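Local coordinates for protein agrin (Gallus gallus, PDB 1PZ7) that probably acts as a basal lamina signalling component of the neuromuscular junction through a calcium-binding laminin G domain whose function is modulated by alternative splicing, at residues G71-D76 / R157-H162; S75-L80 / Q88-L93. All blocks are in the same frame, centred on the assembly; numbering follows the deposited sequence.

Interaction 1 (G71-D76 / R157-H162); sequences GLERSD and RLSVAH. With CA (calcium ion), chain C.
Gly-71 and Leu-72 take the approach of Val-160 and Arg-157 through backbone as much as side chain. The CG2 methyl of Val-160 sits 3.3 Å from Gly-71 O and 3.6 Å from Leu-72 C, so one branch of the valine lies against the Gly-71 carbonyl oxygen and the peptide linking Leu-72 to Glu-73. That branch lies beside the valine's backbone N, while CG1, anti to that N (chi1 -172°), stands near Leu-72 O. CG2 also reaches the aliphatic CG of Glu-73 at 4.1 Å. Arg-157 is extended from CG to NE and passes obliquely by the loop: its CD comes within 3.1 Å of Gly-71 O, and its NH2 meets Leu-72 CD2 at 3.2 Å. Leu-72 CG lies at the edge of the guanidinium, in its plane, whereas CD2 approaches obliquely.

Behind these contacts the loop holds itself. Leu-72 to Ser-75 form a type I beta turn, closed by Ser-75 N to Leu-72 O at 2.9 Å, and Leu-72 N donates in return to Ser-75 OG at 3.1 Å. On the other segment, Val-160 is the centre of an inverse gamma turn, and Ser-159 O accepts from both Ala-161 N and His-162 N. Beyond the turn, Asp-76 binds calcium through OD1, 2.3 Å from the ion.

Since the two segments share no hydrogen bond or salt bridge, these two loops of the laminin G domain meet by van der Waals contact, in which the Gly-71 carbonyl oxygen and the Arg-157 guanidinium take part without a bond between the segments, and polar order is supplied within each loop.

Interaction 2 (S75-L80 / Q88-L93); sequences SDYIAL and QMMYDL. With CA (calcium ion), chain C.
Tyr-77 and Asp-92 face each other across an antiparallel hydrogen-bonded pair, and the tyrosine ring lies over the cross-strand Asp-92. Its CG lies between the backbone N and the carbonyl carbon (chi1 58°), which brings the ring across the partner strand: Asp-92 N lies 4.1 Å from the ring plane, over the ring centre, and Asp-92 CB is 3.5 Å from Tyr-77 CE2. The carboxylate is turned 71° from the ring, and a water joins Asp-92 OD1 to Tyr-77 OH; Asp-92 OD2 accepts from Gly-94 N. Met-90 CG approaches the ring rim close to the ring plane, 4.0 Å from Tyr-77 CE1.

On the other face, Ile-78 and Tyr-91 run alongside each other in the same direction, with their CB atoms 3.8 Å apart. Ile-78 CD1 reaches on to Met-89 SD at 3.9 Å, and Leu-80 CD2 packs against Met-89 CB.

Four backbone bonds fix this register. Two join Tyr-77 with Asp-92, and two join Ala-79 with Met-90, including Ala-79 N to Met-90 O at 2.9 Å. Beyond the Tyr-77/Asp-92 pair, Asp-76 OD1 and Leu-93 O both bind calcium, the latter at 2.3 Å.

With strand axes 4.7 Å apart and directions 172° from one another, this is a beta hairpin in the six-stranded sheet of a laminin G beta sandwich, with the calcium site at its open end.

How the interactions relate
Interactions 1 and 2 share Ser-75 and Asp-76, and their centres lie 11 Å apart. Interaction 1 docks the loop leading into strand 77-83, while interaction 2 pairs that strand with 86-92. Asp-76 is the junction: its carboxylate takes no part in the docking against 157-162 but supplies one calcium ligand to the site, to which interaction 2 adds Leu-93 O. Gln-143 O and Asp-145 OD2 provide the other protein ligands, and two waters, whose oxygens lie 2.4 and 2.8 Å from the calcium, fill out the shell. One of these, the more distant, also donates to Asp-76 OD2.

Interaction 1 (G71-D76 / R157-H162)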
loop_
_atom_site.group_PDB
_atom_site.type_symbol
_atom_site.label_atom_id
_atom_site.label_comp_id
_atom_site.label_asym_id
_atom_site.label_seq_id
_atom_site.Cartn_x
_atom_site.Cartn_y
_atom_site.Cartn_z
ATOM N N GLY A 71 -0.320 1.710 -12.575
ATOM C CA GLY A 71 -1.714 1.305 -12.658
ATOM C C GLY A 71 -2.202 0.887 -14.034
ATOM O O GLY A 71 -3.408 0.827 -14.279
ATOM N N LEU A 72 -1.280 0.605 -14.944
ATOM C CA LEU A 72 -1.664 0.096 -16.250
ATOM C C LEU A 72 -1.560 -1.424 -16.216
ATOM O O LEU A 72 -0.888 -1.978 -15.356
ATOM C CB LEU A 72 -0.779 0.685 -17.345
ATOM C CG LEU A 72 -0.872 2.206 -17.471
ATOM C CD1 LEU A 72 0.143 2.716 -18.476
ATOM C CD2 LEU A 72 -2.281 2.619 -17.872
ATOM N N GLU A 73 -2.231 -2.098 -17.142
ATOM C CA GLU A 73 -2.213 -3.563 -17.157
ATOM C C GLU A 73 -0.803 -4.149 -17.210
ATOM O O GLU A 73 -0.525 -5.170 -16.580
ATOM C CB GLU A 73 -3.049 -4.103 -18.315
ATOM C CG GLU A 73 -4.540 -4.042 -18.037
ATOM C CD GLU A 73 -5.379 -4.624 -19.152
ATOM O OE1 GLU A 73 -4.932 -5.589 -19.815
ATOM O OE2 GLU A 73 -6.498 -4.118 -19.363
ATOM N N ARG A 74 0.097 -3.489 -17.928
ATOM C CA ARG A 74 1.464 -3.981 -18.057
ATOM C C ARG A 74 2.367 -3.578 -16.902
ATOM O O ARG A 74 3.478 -4.083 -16.781
ATOM C CB ARG A 74 2.092 -3.437 -19.334
ATOM C CG ARG A 74 2.388 -1.941 -19.284
ATOM C CD ARG A 74 3.077 -1.409 -20.527
ATOM N NE ARG A 74 3.350 0.024 -20.441
ATOM C CZ ARG A 74 2.456 0.977 -20.662
ATOM N NH1 ARG A 74 1.210 0.669 -20.989
ATOM N NH2 ARG A 74 2.814 2.252 -20.563
ATOM N N SER A 75 1.883 -2.687 -16.046
ATOM C CA SER A 75 2.732 -2.063 -15.038
ATOM C C SER A 75 3.201 -2.921 -13.877
ATOM O O SER A 75 2.492 -3.812 -13.408
ATOM C CB SER A 75 2.006 -0.850 -14.451
ATOM O OG SER A 75 1.728 0.112 -15.448
ATOM N N ASP A 76 4.414 -2.624 -13.419
ATOM C CA ASP A 76 4.939 -3.182 -12.189
ATOM C C ASP A 76 4.080 -2.629 -11.069
ATOM O O ASP A 76 3.422 -1.604 -11.230
ATOM C CB ASP A 76 6.368 -2.711 -11.929
ATOM C CG ASP A 76 7.374 -3.310 -12.876
ATOM O OD1 ASP A 76 8.556 -2.908 -12.781
ATOM O OD2 ASP A 76 7.096 -4.180 -13.726
ATOM N N ARG A 157 -7.859 2.601 -11.223
ATOM C CA ARG A 157 -7.902 1.593 -12.276
ATOM C C ARG A 157 -7.949 0.187 -11.684
ATOM O O ARG A 157 -6.914 -0.400 -11.374
ATOM C CB ARG A 157 -6.674 1.762 -13.170
ATOM C CG ARG A 157 -6.396 3.224 -13.544
ATOM C CD ARG A 157 -5.041 3.455 -14.187
ATOM N NE ARG A 157 -4.613 4.850 -14.118
ATOM C CZ ARG A 157 -3.485 5.310 -14.650
ATOM N NH1 ARG A 157 -3.172 6.594 -14.543
ATOM N NH2 ARG A 157 -2.665 4.487 -15.293
ATOM N N LEU A 158 -9.159 -0.349 -11.552
ATOM C CA LEU A 158 -9.381 -1.659 -10.941
ATOM C C LEU A 158 -9.156 -2.838 -11.883
ATOM O O LEU A 158 -8.865 -3.943 -11.422
ATOM C CB LEU A 158 -10.804 -1.732 -10.388
ATOM C CG LEU A 158 -11.149 -0.694 -9.320
ATOM C CD1 LEU A 158 -12.637 -0.734 -9.023
ATOM C CD2 LEU A 158 -10.333 -0.922 -8.055
ATOM N N SER A 159 -9.280 -2.612 -13.187
ATOM C CA SER A 159 -9.098 -3.680 -14.168
ATOM C C SER A 159 -7.786 -4.396 -13.907
ATOM O O SER A 159 -7.663 -5.600 -14.141
ATOM C CB SER A 159 -9.100 -3.128 -15.590
ATOM O OG SER A 159 -7.845 -2.560 -15.920
ATOM N N VAL A 160 -6.806 -3.636 -13.427
ATOM C CA VAL A 160 -5.517 -4.183 -13.055
ATOM C C VAL A 160 -5.669 -4.795 -11.666
ATOM O O VAL A 160 -4.994 -4.409 -10.711
ATOM C CB VAL A 160 -4.431 -3.105 -13.019
ATOM C CG1 VAL A 160 -3.079 -3.741 -12.831
ATOM C CG2 VAL A 160 -4.449 -2.283 -14.296
ATOM N N ALA A 161 -6.595 -5.740 -11.578
ATOM C CA ALA A 161 -6.895 -6.466 -10.353
ATOM C C ALA A 161 -7.737 -7.685 -10.712
ATOM O O ALA A 161 -8.100 -8.481 -9.850
ATOM C CB ALA A 161 -7.635 -5.581 -9.363
ATOM N N HIS A 162 -8.060 -7.831 -11.993
ATOM C CA HIS A 162 -8.811 -8.986 -12.443
ATOM C C HIS A 162 -7.930 -10.215 -12.284
ATOM O O HIS A 162 -8.419 -11.317 -12.054
ATOM C CB HIS A 162 -9.239 -8.805 -13.897
ATOM C CG HIS A 162 -10.190 -7.669 -14.101
ATOM N ND1 HIS A 162 -10.640 -7.286 -15.345
ATOM C CD2 HIS A 162 -10.770 -6.827 -13.214
ATOM C CE1 HIS A 162 -11.464 -6.260 -15.214
ATOM N NE2 HIS A 162 -11.562 -5.964 -13.932
HETATM CA CA CA C . 10.689 -3.691 -13.284
HETATM O O HOH W 1 9.154 -4.316 -15.531
HETATM O O HOH W 2 12.806 -4.183 -14.292
#

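Interaction 2 (S75-L80 / Q88-L93)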
loop_
_atom_site.group_PDB
_atom_site.type_symbol
_atom_site.label_atom_id
_atom_site.label_comp_id
_atom_site.label_asym_id
_atom_site.label_seq_id
_atom_site.Cartn_x
_atom_site.Cartn_y
_atom_site.Cartn_z
ATOM N N SER A 75 1.883 -2.687 -16.046
ATOM C CA SER A 75 2.732 -2.063 -15.038
ATOM C C SER A 75 3.201 -2.921 -13.877
ATOM O O SER A 75 2.492 -3.812 -13.408
ATOM C CB SER A 75 2.006 -0.850 -14.451
ATOM O OG SER A 75 1.728 0.112 -15.448
ATOM N N ASP A 76 4.414 -2.624 -13.419
ATOM C CA ASP A 76 4.939 -3.182 -12.189
ATOM C C ASP A 76 4.080 -2.629 -11.069
ATOM O O ASP A 76 3.422 -1.604 -11.230
ATOM C CB ASP A 76 6.368 -2.711 -11.929
ATOM C CG ASP A 76 7.374 -3.310 -12.876
ATOM O OD1 ASP A 76 8.556 -2.908 -12.781
ATOM O OD2 ASP A 76 7.096 -4.180 -13.726
ATOM N N TYR A 77 4.112 -3.278 -9.918
ATOM C CA TYR A 77 3.372 -2.782 -8.773
ATOM C C TYR A 77 3.878 -3.404 -7.496
ATOM O O TYR A 77 4.503 -4.455 -7.514
ATOM C CB TYR A 77 1.879 -3.105 -8.912
ATOM C CG TYR A 77 1.608 -4.584 -9.046
ATOM C CD1 TYR A 77 1.373 -5.372 -7.922
ATOM C CD2 TYR A 77 1.619 -5.197 -10.284
ATOM C CE1 TYR A 77 1.146 -6.728 -8.039
ATOM C CE2 TYR A 77 1.391 -6.547 -10.411
ATOM C CZ TYR A 77 1.159 -7.306 -9.287
ATOM O OH TYR A 77 0.937 -8.659 -9.432
ATOM N N ILE A 78 3.617 -2.717 -6.396
ATOM C CA ILE A 78 3.798 -3.269 -5.067
ATOM C C ILE A 78 2.559 -2.801 -4.319
ATOM O O ILE A 78 2.165 -1.632 -4.411
ATOM C CB ILE A 78 5.129 -2.842 -4.397
ATOM C CG1 ILE A 78 5.283 -3.519 -3.035
ATOM C CG2 ILE A 78 5.227 -1.338 -4.245
ATOM C CD1 ILE A 78 6.707 -3.501 -2.528
ATOM N N ALA A 79 1.902 -3.723 -3.628
ATOM C CA ALA A 79 0.653 -3.400 -2.968
ATOM C C ALA A 79 0.507 -4.107 -1.638
ATOM O O ALA A 79 1.075 -5.181 -1.430
ATOM C CB ALA A 79 -0.510 -3.768 -3.868
ATOM N N LEU A 80 -0.259 -3.479 -0.750
ATOM C CA LEU A 80 -0.647 -4.058 0.529
ATOM C C LEU A 80 -2.155 -4.229 0.494
ATOM O O LEU A 80 -2.879 -3.326 0.070
ATOM C CB LEU A 80 -0.272 -3.140 1.688
ATOM C CG LEU A 80 1.220 -2.861 1.838
ATOM C CD1 LEU A 80 1.479 -1.888 2.973
ATOM C CD2 LEU A 80 1.976 -4.160 2.057
ATOM N N GLN A 88 -1.276 -8.831 3.375
ATOM C CA GLN A 88 -0.243 -9.417 2.556
ATOM C C GLN A 88 0.323 -8.368 1.623
ATOM O O GLN A 88 -0.356 -7.406 1.251
ATOM C CB GLN A 88 -0.752 -10.629 1.785
ATOM C CG GLN A 88 -1.776 -10.342 0.718
ATOM C CD GLN A 88 -2.144 -11.596 -0.054
ATOM O OE1 GLN A 88 -2.238 -11.574 -1.285
ATOM N NE2 GLN A 88 -2.337 -12.693 0.662
ATOM N N MET A 89 1.587 -8.548 1.278
ATOM C CA MET A 89 2.260 -7.692 0.329
ATOM C C MET A 89 2.471 -8.504 -0.931
ATOM O O MET A 89 2.774 -9.697 -0.876
ATOM C CB MET A 89 3.593 -7.216 0.879
ATOM C CG MET A 89 4.348 -6.339 -0.088
ATOM S SD MET A 89 5.724 -5.452 0.646
ATOM C CE MET A 89 6.732 -6.801 1.195
ATOM N N MET A 90 2.301 -7.852 -2.069
ATOM C CA MET A 90 2.467 -8.489 -3.353
ATOM C C MET A 90 3.182 -7.516 -4.265
ATOM O O MET A 90 2.883 -6.331 -4.255
ATOM C CB MET A 90 1.088 -8.832 -3.914
ATOM C CG MET A 90 1.079 -9.534 -5.226
ATOM S SD MET A 90 -0.595 -10.142 -5.548
ATOM C CE MET A 90 -0.218 -11.453 -6.640
ATOM N N TYR A 91 4.157 -8.004 -5.019
ATOM C CA TYR A 91 4.800 -7.176 -6.025
ATOM C C TYR A 91 5.237 -8.000 -7.217
ATOM O O TYR A 91 5.553 -9.185 -7.100
ATOM C CB TYR A 91 5.966 -6.347 -5.464
ATOM C CG TYR A 91 7.023 -7.098 -4.683
ATOM C CD1 TYR A 91 8.152 -7.627 -5.312
ATOM C CD2 TYR A 91 6.914 -7.245 -3.310
ATOM C CE1 TYR A 91 9.131 -8.296 -4.585
ATOM C CE2 TYR A 91 7.876 -7.913 -2.579
ATOM C CZ TYR A 91 8.982 -8.436 -3.215
ATOM O OH TYR A 91 9.923 -9.093 -2.452
ATOM N N ASP A 92 5.200 -7.357 -8.375
ATOM C CA ASP A 92 5.653 -7.929 -9.630
ATOM C C ASP A 92 6.536 -6.852 -10.227
ATOM O O ASP A 92 6.082 -5.731 -10.445
ATOM C CB ASP A 92 4.476 -8.252 -10.555
ATOM C CG ASP A 92 4.894 -9.030 -11.794
ATOM O OD1 ASP A 92 4.015 -9.631 -12.457
ATOM O OD2 ASP A 92 6.076 -9.087 -12.174
ATOM N N LEU A 93 7.801 -7.187 -10.436
ATOM C CA LEU A 93 8.800 -6.256 -10.948
ATOM C C LEU A 93 9.101 -6.527 -12.418
ATOM O O LEU A 93 9.957 -5.867 -13.011
ATOM C CB LEU A 93 10.097 -6.407 -10.144
ATOM C CG LEU A 93 9.976 -6.342 -8.620
ATOM C CD1 LEU A 93 11.336 -6.543 -7.968
ATOM C CD2 LEU A 93 9.384 -5.016 -8.180
HETATM CA CA CA C . 10.689 -3.691 -13.284
HETATM O O HOH W 1 9.154 -4.316 -15.531
HETATM O O HOH W 3 1.343 -9.499 -12.054
HETATM O O HOH W 4 -0.836 -6.958 -1.323
HETATM O O HOH W 2 12.806 -4.183 -14.292
#